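Local coordinates for protein putative alpha-galactosidase (Bacteroides fragilis, PDB 4NZJ) that probably hydrolyses terminal, non-reducing alpha-D-galactose residues of alpha-D-galactosides, as a family 27 glycoside hydrolase with a TIM-barrel catalytic domain, at residues T122-Y136 against V364-P378. Sequence-based numbering, arbitrary orientation.
Sequences TADAMITNGMRDLGY and VRNMNDSTLKILLDP
In N129, chi1 of 71° sets CG between the backbone N and the carbonyl carbon, folding the amide back beside the chain; its O and N then serve different segments. N129 OD1 accepts from M131 N (2.9 Å), an Asx turn that holds the chain as it leaves the helix, while ND2 gives a weak, bent bond to V364 O across the contact. In M131, a selenomethionine, chi1 (-72°) and an extended chi2 carry SE to V364 CG1, 3.7 Å away, and chi3 (68°) turns CE toward the Y136 ring. The other methyl of V364, CG2, presses tightly on T122 CG2 at 3.5 Å and also touches M126 CG. One water joins the backbone N of V364 to T122 OG1, a hydroxyl also bonded to L118 O within its helix. L376 splays its two methyls over the turn: CD1 rests on N129 O at 3.4 Å, and CD2 meets the backbone of G130 and M131. At the far end, the hydroxyl of Y136 reaches a lone pair of L375 O in the carbonyl plane, OH to O 2.6 Å, while M131 CE lies over one face of the ring, toward its rim. F348 of helix 341-353 packs on both Y136 and L375. This worked example illustrates how a beta/alpha barrel closes: helix 116-128, between strands 102-105 and 138-140, packs with its following turn against the chain after the last strand, 358-360, in the TIM-barrel fold.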
loop_
_atom_site.group_PDB
_atom_site.type_symbol
_atom_site.label_atom_id
_atom_site.label_comp_id
_atom_site.label_asym_id
_atom_site.label_seq_id
_atom_site.Cartn_x
_atom_site.Cartn_y
_atom_site.Cartn_z
ATOM N N THR A 122 -4.104 13.604 11.084
ATOM C CA THR A 122 -3.391 12.835 10.084
ATOM C C THR A 122 -4.168 12.785 8.764
ATOM O O THR A 122 -3.590 13.026 7.703
ATOM C CB THR A 122 -3.075 11.425 10.611
ATOM O OG1 THR A 122 -2.166 11.538 11.713
ATOM C CG2 THR A 122 -2.467 10.556 9.526
ATOM N N ALA A 123 -5.464 12.488 8.833
ATOM C CA ALA A 123 -6.334 12.527 7.651
ATOM C C ALA A 123 -6.296 13.903 6.968
ATOM O O ALA A 123 -6.141 13.994 5.748
ATOM C CB ALA A 123 -7.764 12.166 8.029
ATOM N N ASP A 124 -6.426 14.968 7.752
ATOM C CA ASP A 124 -6.403 16.329 7.207
ATOM C C ASP A 124 -5.090 16.606 6.466
ATOM O O ASP A 124 -5.084 17.213 5.391
ATOM C CB ASP A 124 -6.564 17.356 8.328
ATOM C CG ASP A 124 -7.962 17.372 8.938
ATOM O OD1 ASP A 124 -8.883 16.722 8.406
ATOM O OD2 ASP A 124 -8.141 18.064 9.966
ATOM N N ALA A 125 -3.981 16.154 7.047
ATOM C CA ALA A 125 -2.663 16.376 6.453
ATOM C C ALA A 125 -2.496 15.610 5.144
ATOM O O ALA A 125 -1.877 16.109 4.208
ATOM C CB ALA A 125 -1.566 15.991 7.433
HETATM N N MSE A 126 -3.053 14.405 5.078
HETATM C CA MSE A 126 -2.969 13.588 3.862
HETATM C C MSE A 126 -3.754 14.210 2.729
HETATM O O MSE A 126 -3.407 14.040 1.552
HETATM C CB MSE A 126 -3.429 12.164 4.158
HETATM C CG MSE A 126 -2.343 11.448 4.951
HETATM SE SE MSE A 126 -2.949 9.723 5.679
HETATM C CE MSE A 126 -3.046 8.692 4.011
ATOM N N ILE A 127 -4.806 14.953 3.057
ATOM C CA ILE A 127 -5.538 15.712 2.044
ATOM C C ILE A 127 -4.683 16.852 1.500
ATOM O O ILE A 127 -4.580 17.039 0.285
ATOM C CB ILE A 127 -6.865 16.267 2.601
ATOM C CG1 ILE A 127 -7.812 15.110 2.935
ATOM C CG2 ILE A 127 -7.519 17.227 1.607
ATOM C CD1 ILE A 127 -9.061 15.538 3.662
ATOM N N THR A 128 -4.070 17.615 2.398
ATOM C CA THR A 128 -3.369 18.833 2.002
ATOM C C THR A 128 -1.923 18.616 1.552
ATOM O O THR A 128 -1.360 19.495 0.893
ATOM C CB THR A 128 -3.409 19.889 3.123
ATOM O OG1 THR A 128 -2.794 19.367 4.303
ATOM C CG2 THR A 128 -4.843 20.257 3.440
ATOM N N ASN A 129 -1.317 17.475 1.878
ATOM C CA ASN A 129 0.079 17.245 1.482
ATOM C C ASN A 129 0.247 16.538 0.137
ATOM O O ASN A 129 1.367 16.379 -0.330
ATOM C CB ASN A 129 0.896 16.546 2.586
ATOM C CG ASN A 129 0.529 15.086 2.794
ATOM O OD1 ASN A 129 -0.178 14.465 1.999
ATOM N ND2 ASN A 129 1.026 14.524 3.890
ATOM N N GLY A 130 -0.862 16.126 -0.472
ATOM C CA GLY A 130 -0.829 15.462 -1.765
ATOM C C GLY A 130 -1.033 13.962 -1.725
ATOM O O GLY A 130 -1.307 13.355 -2.766
HETATM N N MSE A 131 -0.912 13.345 -0.549
HETATM C CA MSE A 131 -0.948 11.879 -0.470
HETATM C C MSE A 131 -2.272 11.313 -0.935
HETATM O O MSE A 131 -2.305 10.328 -1.677
HETATM C CB MSE A 131 -0.580 11.378 0.932
HETATM C CG MSE A 131 0.912 11.568 1.167
HETATM SE SE MSE A 131 1.432 11.001 2.979
HETATM C CE MSE A 131 1.119 9.074 2.801
ATOM N N ARG A 132 -3.378 11.912 -0.520
ATOM C CA ARG A 132 -4.682 11.416 -0.965
ATOM C C ARG A 132 -4.798 11.450 -2.492
ATOM O O ARG A 132 -5.338 10.526 -3.102
ATOM C CB ARG A 132 -5.830 12.188 -0.320
ATOM C CG ARG A 132 -7.190 11.561 -0.601
ATOM C CD ARG A 132 -8.354 12.336 -0.001
ATOM N NE ARG A 132 -8.512 13.652 -0.609
ATOM C CZ ARG A 132 -9.590 14.424 -0.473
ATOM N NH1 ARG A 132 -10.627 14.023 0.254
ATOM N NH2 ARG A 132 -9.631 15.606 -1.071
ATOM N N ASP A 133 -4.248 12.485 -3.119
ATOM C CA ASP A 133 -4.336 12.605 -4.578
ATOM C C ASP A 133 -3.381 11.715 -5.357
ATOM O O ASP A 133 -3.484 11.630 -6.581
ATOM C CB ASP A 133 -4.219 14.064 -4.993
ATOM C CG ASP A 133 -5.465 14.818 -4.663
ATOM O OD1 ASP A 133 -6.507 14.467 -5.246
ATOM O OD2 ASP A 133 -5.425 15.709 -3.790
ATOM N N LEU A 134 -2.474 11.040 -4.652
ATOM C CA LEU A 134 -1.621 10.031 -5.274
ATOM C C LEU A 134 -2.058 8.605 -4.939
ATOM O O LEU A 134 -1.380 7.652 -5.321
ATOM C CB LEU A 134 -0.141 10.256 -4.915
ATOM C CG LEU A 134 0.657 11.133 -5.887
ATOM C CD1 LEU A 134 0.751 10.512 -7.276
ATOM C CD2 LEU A 134 0.064 12.527 -5.963
ATOM N N GLY A 135 -3.183 8.461 -4.235
ATOM C CA GLY A 135 -3.805 7.151 -4.022
ATOM C C GLY A 135 -3.729 6.589 -2.613
ATOM O O GLY A 135 -4.295 5.529 -2.338
ATOM N N TYR A 136 -3.037 7.284 -1.713
ATOM C CA TYR A 136 -2.964 6.844 -0.317
ATOM C C TYR A 136 -4.353 6.988 0.295
ATOM O O TYR A 136 -4.901 8.095 0.338
ATOM C CB TYR A 136 -1.937 7.661 0.463
ATOM C CG TYR A 136 -0.504 7.437 0.020
ATOM C CD1 TYR A 136 0.280 6.445 0.598
ATOM C CD2 TYR A 136 0.076 8.228 -0.969
ATOM C CE1 TYR A 136 1.593 6.252 0.206
ATOM C CE2 TYR A 136 1.384 8.034 -1.373
ATOM C CZ TYR A 136 2.139 7.044 -0.784
ATOM O OH TYR A 136 3.443 6.856 -1.187
ATOM N N VAL A 364 2.900 11.868 9.009
ATOM C CA VAL A 364 2.571 12.524 7.743
ATOM C C VAL A 364 2.083 13.970 7.898
ATOM O O VAL A 364 1.786 14.634 6.908
ATOM C CB VAL A 364 1.574 11.686 6.895
ATOM C CG1 VAL A 364 2.185 10.342 6.523
ATOM C CG2 VAL A 364 0.256 11.494 7.621
ATOM N N ARG A 365 2.024 14.470 9.132
ATOM C CA ARG A 365 1.598 15.843 9.387
ATOM C C ARG A 365 2.698 16.881 9.164
ATOM O O ARG A 365 2.391 18.048 8.921
ATOM C CB ARG A 365 1.117 15.992 10.827
ATOM C CG ARG A 365 -0.064 15.114 11.209
ATOM C CD ARG A 365 -0.341 15.218 12.699
ATOM N NE ARG A 365 0.815 14.780 13.479
ATOM C CZ ARG A 365 0.978 14.984 14.784
ATOM N NH1 ARG A 365 0.066 15.631 15.501
ATOM N NH2 ARG A 365 2.082 14.545 15.374
ATOM N N ASN A 366 3.964 16.472 9.271
ATOM C CA ASN A 366 5.076 17.424 9.274
ATOM C C ASN A 366 6.293 16.926 8.493
ATOM O O ASN A 366 7.441 17.090 8.920
ATOM C CB ASN A 366 5.447 17.778 10.721
ATOM C CG ASN A 366 5.453 16.564 11.631
ATOM O OD1 ASN A 366 6.127 15.574 11.348
ATOM N ND2 ASN A 366 4.684 16.627 12.724
HETATM N N MSE A 367 6.043 16.345 7.329
HETATM C CA MSE A 367 7.143 15.867 6.500
HETATM C C MSE A 367 7.738 16.993 5.713
HETATM O O MSE A 367 7.097 18.028 5.490
HETATM C CB MSE A 367 6.673 14.762 5.582
HETATM C CG MSE A 367 6.241 13.612 6.470
HETATM SE SE MSE A 367 5.979 12.025 5.368
HETATM C CE MSE A 367 4.353 12.603 4.420
ATOM N N ASN A 368 8.994 16.817 5.317
ATOM C CA ASN A 368 9.629 17.822 4.475
ATOM C C ASN A 368 9.387 17.529 3.001
ATOM O O ASN A 368 8.908 16.447 2.627
ATOM C CB ASN A 368 11.119 18.000 4.799
ATOM C CG ASN A 368 11.937 16.745 4.570
ATOM O OD1 ASN A 368 11.577 15.879 3.776
ATOM N ND2 ASN A 368 13.067 16.656 5.265
ATOM N N ASP A 369 9.666 18.530 2.174
ATOM C CA ASP A 369 9.488 18.439 0.730
ATOM C C ASP A 369 10.200 17.237 0.130
ATOM O O ASP A 369 9.646 16.555 -0.727
ATOM C CB ASP A 369 9.992 19.732 0.081
ATOM C CG ASP A 369 9.809 19.749 -1.431
ATOM O OD1 ASP A 369 10.671 19.207 -2.156
ATOM O OD2 ASP A 369 8.805 20.328 -1.892
ATOM N N SER A 370 11.415 16.966 0.594
ATOM C CA SER A 370 12.209 15.868 0.046
ATOM C C SER A 370 11.558 14.510 0.298
ATOM O O SER A 370 11.628 13.619 -0.551
ATOM C CB SER A 370 13.638 15.893 0.601
ATOM O OG SER A 370 14.371 16.978 0.060
ATOM N N THR A 371 10.910 14.360 1.455
ATOM C CA THR A 371 10.201 13.134 1.794
ATOM C C THR A 371 8.956 12.975 0.918
ATOM O O THR A 371 8.693 11.902 0.396
ATOM C CB THR A 371 9.835 13.108 3.294
ATOM O OG1 THR A 371 11.045 13.141 4.063
ATOM C CG2 THR A 371 9.031 11.883 3.658
ATOM N N LEU A 372 8.201 14.057 0.750
ATOM C CA LEU A 372 7.016 14.018 -0.101
ATOM C C LEU A 372 7.381 13.809 -1.576
ATOM O O LEU A 372 6.630 13.170 -2.305
ATOM C CB LEU A 372 6.164 15.276 0.095
ATOM C CG LEU A 372 5.369 15.221 1.406
ATOM C CD1 LEU A 372 4.979 16.606 1.871
ATOM C CD2 LEU A 372 4.135 14.343 1.276
ATOM N N LYS A 373 8.545 14.296 -1.999
ATOM C CA LYS A 373 8.990 14.080 -3.376
ATOM C C LYS A 373 9.106 12.585 -3.666
ATOM O O LYS A 373 8.794 12.129 -4.768
ATOM C CB LYS A 373 10.327 14.791 -3.647
ATOM C CG LYS A 373 10.842 14.647 -5.074
ATOM C CD LYS A 373 12.171 15.368 -5.262
ATOM N N ILE A 374 9.549 11.826 -2.670
ATOM C CA ILE A 374 9.649 10.382 -2.801
ATOM C C ILE A 374 8.260 9.743 -2.766
ATOM O O ILE A 374 7.876 9.022 -3.688
ATOM C CB ILE A 374 10.539 9.771 -1.698
ATOM C CG1 ILE A 374 11.977 10.282 -1.841
ATOM C CG2 ILE A 374 10.475 8.251 -1.754
ATOM C CD1 ILE A 374 12.854 10.012 -0.633
ATOM N N LEU A 375 7.500 10.013 -1.706
ATOM C CA LEU A 375 6.219 9.335 -1.487
ATOM C C LEU A 375 5.149 9.654 -2.536
ATOM O O LEU A 375 4.202 8.884 -2.706
ATOM C CB LEU A 375 5.685 9.660 -0.091
ATOM C CG LEU A 375 6.513 9.137 1.078
ATOM C CD1 LEU A 375 5.930 9.659 2.376
ATOM C CD2 LEU A 375 6.538 7.618 1.082
ATOM N N LEU A 376 5.292 10.782 -3.232
ATOM C CA LEU A 376 4.306 11.218 -4.221
ATOM C C LEU A 376 4.752 10.993 -5.669
ATOM O O LEU A 376 4.140 11.530 -6.589
ATOM C CB LEU A 376 3.991 12.696 -4.028
ATOM C CG LEU A 376 3.463 13.114 -2.655
ATOM C CD1 LEU A 376 3.218 14.613 -2.638
ATOM C CD2 LEU A 376 2.199 12.343 -2.313
ATOM N N ASP A 377 5.791 10.190 -5.871
ATOM C CA ASP A 377 6.358 9.973 -7.211
ATOM C C ASP A 377 5.313 9.292 -8.104
ATOM O O ASP A 377 4.996 8.129 -7.883
ATOM C CB ASP A 377 7.621 9.119 -7.096
ATOM C CG ASP A 377 8.381 9.022 -8.394
ATOM O OD1 ASP A 377 7.782 8.614 -9.409
ATOM O OD2 ASP A 377 9.588 9.350 -8.389
ATOM N N PRO A 378 4.765 10.015 -9.104
ATOM C CA PRO A 378 3.621 9.440 -9.828
ATOM C C PRO A 378 3.954 8.220 -10.687
ATOM O O PRO A 378 3.130 7.315 -10.800
ATOM C CB PRO A 378 3.134 10.587 -10.719
ATOM C CG PRO A 378 3.824 11.814 -10.234
ATOM C CD PRO A 378 5.085 11.376 -9.570
HETATM O O HOH W 1 0.801 11.236 11.142
#